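Long-range contacts in cell division control protein 4 (Saccharomyces cerevisiae, PDB 3V7D), which recognises phosphorylated target proteins such as the CDK inhibitor SIC1 for an SCF E3 ubiquitin ligase, directing their ubiquitination and degradation: residues I396-V401 against W437-K442; T445-V450 against L458-F463. The protein carries 1 engineered substitution. All blocks are in the same frame, centred on the assembly; numbering follows the deposited sequence.

How the contacts relate
Both contacts lie in the WD40 beta propeller, the substrate-recognition part of this F-box protein, with centres about 10 Å apart. Contact 1 sets the inner strand of one blade, 396-401, beside the inner strand of the next, 435-442. Contact 2 continues outward within that second blade, pairing strand 445-452 with 455-462. Strands 435-442 and 445-452 are neighbours in the sheet and join the two contacts, W437 N lying 2.7 Å from A449 O. Contact 1 closes along the chain before contact 2 opens. The last blade is finished by strand 113-118, from much earlier in the chain, which closes the propeller ring.

Contact 1 (I396-V401 against W437-K442); sequences ITTFYV and WSVNFK
T398 and V439 make the hydrogen bond between these two segments: V439 N donates to T398 OG1 over 3.1 Å, in a somewhat bent bond. T398 holds its hydroxyl anti to its own backbone N (chi1 -176°), which carries OG1 across to the neighbouring strand, and a threonine suits the place because it can meet a backbone N-H there while its methyl packs close by. V439 answers with CG1, which presses on the backbone at F399 C, 3.6 Å away. The tightest packing is around Y400. Its ring stacks, tilted by 26°, on the N440 amide, and N440 OD1 sits 3.6 Å from Y400 CZ near the rim; N440 CA adds a CH-pi contact over the ring face. Y400 also turns an edge to the face of F441 in a T-shaped pair with planes at 73°, Y400 CD2 coming within 3.7 Å of F441 CE2. With an alanine in place of Y400, the N440 amide and the F441 face would probably lose the ring that packs on them, opening a gap between the strands. T397 and W437 meet more loosely, T397 O and W437 O approaching only to 4.2 Å, although T397 OG1 hydrogen-bonds I436 O, just before W437. W437, partly exposed, starts its side chain away from strand 396-401 and packs on a polar side chain of the bound peptide, while T397 meets the peptide backbone. Two nearly parallel strands from separate sheets, meeting through side chains, are typical of inner strands in adjacent blades of a WD40 beta propeller.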
loop_
_atom_site.group_PDB
_atom_site.type_symbol
_atom_site.label_atom_id
_atom_site.label_comp_id
_atom_site.label_asym_id
_atom_site.label_seq_id
_atom_site.Cartn_x
_atom_site.Cartn_y
_atom_site.Cartn_z
ATOM N N ILE B 396 14.894 5.877 18.113
ATOM C CA ILE B 396 13.715 5.176 17.619
ATOM C C ILE B 396 13.893 3.673 17.792
ATOM O O ILE B 396 14.826 3.086 17.248
ATOM C CB ILE B 396 13.427 5.481 16.142
ATOM C CG1 ILE B 396 13.284 6.990 15.928
ATOM C CG2 ILE B 396 12.155 4.761 15.695
ATOM C CD1 ILE B 396 12.201 7.622 16.775
ATOM N N THR B 397 13.005 3.052 18.561
ATOM C CA THR B 397 13.103 1.618 18.816
ATOM C C THR B 397 12.318 0.810 17.785
ATOM O O THR B 397 12.692 -0.313 17.446
ATOM C CB THR B 397 12.604 1.266 20.228
ATOM O OG1 THR B 397 11.309 1.840 20.430
ATOM C CG2 THR B 397 13.551 1.818 21.279
ATOM N N THR B 398 11.232 1.390 17.283
ATOM C CA THR B 398 10.389 0.702 16.312
ATOM C C THR B 398 9.483 1.679 15.569
ATOM O O THR B 398 9.133 2.736 16.090
ATOM C CB THR B 398 9.513 -0.391 16.986
ATOM O OG1 THR B 398 8.775 -1.103 15.988
ATOM C CG2 THR B 398 8.529 0.225 17.978
ATOM N N PHE B 399 9.115 1.320 14.346
ATOM C CA PHE B 399 8.068 2.034 13.628
ATOM C C PHE B 399 7.443 1.117 12.596
ATOM O O PHE B 399 8.017 0.097 12.227
ATOM C CB PHE B 399 8.598 3.312 12.962
ATOM C CG PHE B 399 9.356 3.075 11.677
ATOM C CD1 PHE B 399 10.726 2.876 11.692
ATOM C CD2 PHE B 399 8.699 3.078 10.454
ATOM C CE1 PHE B 399 11.427 2.673 10.514
ATOM C CE2 PHE B 399 9.390 2.871 9.273
ATOM C CZ PHE B 399 10.756 2.671 9.300
ATOM N N TYR B 400 6.256 1.484 12.132
ATOM C CA TYR B 400 5.617 0.756 11.052
ATOM C C TYR B 400 4.950 1.773 10.159
ATOM O O TYR B 400 4.608 2.867 10.610
ATOM C CB TYR B 400 4.602 -0.252 11.584
ATOM C CG TYR B 400 4.330 -1.394 10.622
ATOM C CD1 TYR B 400 5.152 -2.514 10.598
ATOM C CD2 TYR B 400 3.250 -1.351 9.742
ATOM C CE1 TYR B 400 4.909 -3.561 9.723
ATOM C CE2 TYR B 400 2.998 -2.399 8.864
ATOM C CZ TYR B 400 3.831 -3.498 8.861
ATOM O OH TYR B 400 3.588 -4.540 7.992
ATOM N N VAL B 401 4.767 1.427 8.890
ATOM C CA VAL B 401 4.326 2.432 7.937
ATOM C C VAL B 401 3.535 1.866 6.761
ATOM O O VAL B 401 3.760 0.736 6.315
ATOM C CB VAL B 401 5.536 3.240 7.413
ATOM C CG1 VAL B 401 6.359 2.405 6.432
ATOM C CG2 VAL B 401 5.084 4.548 6.771
ATOM N N TRP B 437 8.560 -1.523 22.210
ATOM C CA TRP B 437 9.532 -2.469 21.678
ATOM C C TRP B 437 9.254 -2.821 20.223
ATOM O O TRP B 437 10.174 -2.971 19.426
ATOM C CB TRP B 437 9.590 -3.735 22.537
ATOM C CG TRP B 437 10.021 -3.469 23.951
ATOM C CD1 TRP B 437 9.326 -3.758 25.091
ATOM C CD2 TRP B 437 11.239 -2.839 24.372
ATOM N NE1 TRP B 437 10.042 -3.356 26.194
ATOM C CE2 TRP B 437 11.216 -2.786 25.779
ATOM C CE3 TRP B 437 12.346 -2.318 23.694
ATOM C CZ2 TRP B 437 12.258 -2.236 26.520
ATOM C CZ3 TRP B 437 13.379 -1.769 24.433
ATOM C CH2 TRP B 437 13.328 -1.734 25.831
ATOM N N SER B 438 7.981 -2.947 19.875
ATOM C CA SER B 438 7.621 -3.327 18.521
ATOM C C SER B 438 6.219 -2.847 18.186
ATOM O O SER B 438 5.308 -2.962 19.002
ATOM C CB SER B 438 7.717 -4.844 18.354
ATOM O OG SER B 438 7.520 -5.214 17.004
ATOM N N VAL B 439 6.056 -2.296 16.988
ATOM C CA VAL B 439 4.754 -1.834 16.538
ATOM C C VAL B 439 4.461 -2.354 15.126
ATOM O O VAL B 439 5.356 -2.468 14.288
ATOM C CB VAL B 439 4.628 -0.281 16.613
ATOM C CG1 VAL B 439 5.372 0.394 15.466
ATOM C CG2 VAL B 439 3.177 0.128 16.595
ATOM N N ASN B 440 3.202 -2.688 14.883
ATOM C CA ASN B 440 2.779 -3.253 13.609
ATOM C C ASN B 440 1.299 -2.952 13.446
ATOM O O ASN B 440 0.537 -3.021 14.413
ATOM C CB ASN B 440 3.019 -4.769 13.608
ATOM C CG ASN B 440 2.930 -5.388 12.213
ATOM O OD1 ASN B 440 1.999 -5.120 11.455
ATOM N ND2 ASN B 440 3.909 -6.229 11.874
ATOM N N PHE B 441 0.884 -2.591 12.239
ATOM C CA PHE B 441 -0.540 -2.389 12.007
ATOM C C PHE B 441 -0.977 -2.842 10.624
ATOM O O PHE B 441 -0.186 -2.866 9.683
ATOM C CB PHE B 441 -0.954 -0.930 12.266
ATOM C CG PHE B 441 -0.405 0.055 11.269
ATOM C CD1 PHE B 441 -1.062 0.291 10.066
ATOM C CD2 PHE B 441 0.752 0.764 11.543
ATOM C CE1 PHE B 441 -0.561 1.202 9.149
ATOM C CE2 PHE B 441 1.259 1.680 10.632
ATOM C CZ PHE B 441 0.602 1.896 9.434
ATOM N N LYS B 442 -2.250 -3.206 10.522
ATOM C CA LYS B 442 -2.867 -3.508 9.242
ATOM C C LYS B 442 -4.347 -3.184 9.342
ATOM O O LYS B 442 -5.045 -3.700 10.219
ATOM C CB LYS B 442 -2.667 -4.976 8.855
ATOM C CG LYS B 442 -2.980 -5.257 7.388
ATOM C CD LYS B 442 -2.757 -6.718 7.002
ATOM C CE LYS B 442 -3.862 -7.626 7.532
ATOM N NZ LYS B 442 -3.836 -8.980 6.896
#

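Contact 2 (T445-V450 against L458-F463)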
loop_
_atom_site.group_PDB
_atom_site.type_symbol
_atom_site.label_atom_id
_atom_site.label_comp_id
_atom_site.label_asym_id
_atom_site.label_seq_id
_atom_site.Cartn_x
_atom_site.Cartn_y
_atom_site.Cartn_z
ATOM N N THR B 445 -6.501 -2.529 12.754
ATOM C CA THR B 445 -5.835 -3.047 13.941
ATOM C C THR B 445 -4.389 -2.591 14.047
ATOM O O THR B 445 -3.598 -2.762 13.117
ATOM C CB THR B 445 -5.876 -4.585 13.984
ATOM O OG1 THR B 445 -7.232 -5.032 13.854
ATOM C CG2 THR B 445 -5.293 -5.099 15.296
ATOM N N LEU B 446 -4.057 -2.015 15.197
ATOM C CA LEU B 446 -2.698 -1.593 15.504
ATOM C C LEU B 446 -2.235 -2.336 16.759
ATOM O O LEU B 446 -2.929 -2.336 17.778
ATOM C CB LEU B 446 -2.668 -0.075 15.713
ATOM C CG LEU B 446 -1.508 0.608 16.448
ATOM C CD1 LEU B 446 -0.206 0.423 15.717
ATOM C CD2 LEU B 446 -1.794 2.097 16.625
ATOM N N VAL B 447 -1.084 -2.997 16.683
ATOM C CA VAL B 447 -0.562 -3.707 17.850
ATOM C C VAL B 447 0.818 -3.208 18.261
ATOM O O VAL B 447 1.639 -2.847 17.414
ATOM C CB VAL B 447 -0.529 -5.245 17.653
ATOM C CG1 VAL B 447 -1.922 -5.773 17.338
ATOM C CG2 VAL B 447 0.466 -5.645 16.563
ATOM N N ALA B 448 1.069 -3.190 19.566
ATOM C CA ALA B 448 2.367 -2.767 20.082
ATOM C C ALA B 448 2.792 -3.543 21.323
ATOM O O ALA B 448 2.025 -3.694 22.277
ATOM C CB ALA B 448 2.376 -1.267 20.362
ATOM N N ALA B 449 4.024 -4.040 21.286
ATOM C CA ALA B 449 4.655 -4.655 22.445
ATOM C C ALA B 449 5.353 -3.548 23.220
ATOM O O ALA B 449 6.240 -2.874 22.691
ATOM C CB ALA B 449 5.653 -5.700 22.004
ATOM N N VAL B 450 4.933 -3.340 24.463
ATOM C CA VAL B 450 5.439 -2.220 25.240
ATOM C C VAL B 450 5.968 -2.645 26.598
ATOM O O VAL B 450 5.779 -3.784 27.034
ATOM C CB VAL B 450 4.346 -1.159 25.483
ATOM C CG1 VAL B 450 3.729 -0.716 24.173
ATOM C CG2 VAL B 450 3.280 -1.706 26.427
ATOM N N LEU B 458 1.228 -6.423 25.860
ATOM C CA LEU B 458 0.822 -6.277 24.472
ATOM C C LEU B 458 -0.365 -5.335 24.412
ATOM O O LEU B 458 -1.379 -5.548 25.084
ATOM C CB LEU B 458 0.454 -7.623 23.839
ATOM C CG LEU B 458 -0.009 -7.528 22.377
ATOM C CD1 LEU B 458 1.129 -7.072 21.476
ATOM C CD2 LEU B 458 -0.578 -8.843 21.884
ATOM N N GLU B 459 -0.229 -4.286 23.611
ATOM C CA GLU B 459 -1.310 -3.335 23.420
ATOM C C GLU B 459 -1.978 -3.577 22.072
ATOM O O GLU B 459 -1.301 -3.755 21.057
ATOM C CB GLU B 459 -0.774 -1.904 23.499
ATOM C CG GLU B 459 -0.071 -1.577 24.813
ATOM C CD GLU B 459 -1.041 -1.285 25.950
ATOM O OE1 GLU B 459 -0.578 -0.931 27.053
ATOM O OE2 GLU B 459 -2.268 -1.398 25.740
ATOM N N ILE B 460 -3.306 -3.598 22.068
ATOM C CA ILE B 460 -4.063 -3.734 20.830
ATOM C C ILE B 460 -5.046 -2.578 20.669
ATOM O O ILE B 460 -5.931 -2.378 21.504
ATOM C CB ILE B 460 -4.822 -5.070 20.765
ATOM C CG1 ILE B 460 -3.860 -6.245 20.951
ATOM C CG2 ILE B 460 -5.557 -5.195 19.444
ATOM C CD1 ILE B 460 -4.559 -7.597 21.026
ATOM N N LEU B 461 -4.881 -1.822 19.589
ATOM C CA LEU B 461 -5.733 -0.672 19.305
ATOM C C LEU B 461 -6.644 -0.933 18.107
ATOM O O LEU B 461 -6.197 -1.385 17.051
ATOM C CB LEU B 461 -4.879 0.575 19.076
ATOM C CG LEU B 461 -3.973 0.890 20.268
ATOM C CD1 LEU B 461 -2.975 1.980 19.932
ATOM C CD2 LEU B 461 -4.815 1.286 21.469
ATOM N N ASP B 462 -7.924 -0.633 18.287
ATOM C CA ASP B 462 -8.957 -0.962 17.310
ATOM C C ASP B 462 -9.517 0.324 16.695
ATOM O O ASP B 462 -10.137 1.119 17.393
ATOM C CB ASP B 462 -10.068 -1.743 18.018
ATOM C CG ASP B 462 -11.111 -2.309 17.062
ATOM O OD1 ASP B 462 -11.124 -1.936 15.870
ATOM O OD2 ASP B 462 -11.935 -3.131 17.524
ATOM N N PHE B 463 -9.306 0.520 15.393
ATOM C CA PHE B 463 -9.756 1.739 14.709
ATOM C C PHE B 463 -11.046 1.551 13.894
ATOM O O PHE B 463 -11.395 2.388 13.054
ATOM C CB PHE B 463 -8.649 2.317 13.815
ATOM C CG PHE B 463 -7.535 2.992 14.575
ATOM C CD1 PHE B 463 -6.482 2.253 15.098
ATOM C CD2 PHE B 463 -7.536 4.365 14.760
ATOM C CE1 PHE B 463 -5.451 2.871 15.793
ATOM C CE2 PHE B 463 -6.507 4.992 15.456
ATOM C CZ PHE B 463 -5.463 4.244 15.971
#
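L446 O is gripped by two groups of the opposing strand: L461 N donates a nearly straight hydrogen bond of 2.7 Å to it, and I460 CA makes a CA-H...O contact at 3.5 Å. L446 N returns a bond to L461 O, and A448 and E459 form a second such reciprocal pair, E459 N reaching A448 O at 2.7 Å. Between these hydrogen-bonded pairs, V447 and I460 form a non-hydrogen-bonded one, the regular alternation of an antiparallel hairpin. One face of the sheet includes T445, V447, A449, L458 and I460; branched V447 and I460 lie side by side there, V447 CG1 to I460 CG1 at 4.1 Å, and V447 also packs on strand 125-131 of the neighbouring blade. On the face of L446 and L461, leucine branches pack together: L446 CD2 meets L461 CD1 at 3.5 Å and approaches the edge of the F463 ring, with F463 CE1 3.8 Å away, while F463 itself stacks on W105. A448 suits the same face because its small methyl fits against F414 of the other neighbouring blade. E459 is the polar exception here. Its chain bends at chi2 (-79°), and the E459 and V450 side chains cross at about a right angle, E459 CG 3.7 Å from V450 CG2. The buried carboxylate is met by R114, in a salt bridge to OE1, and by the hydroxyl of T116, bonded to OE2. Both partners belong to strand 113-118, which closes the ring, so the largely apolar hairpin probably tolerates an ionised glutamate because that strand supplies its countercharge.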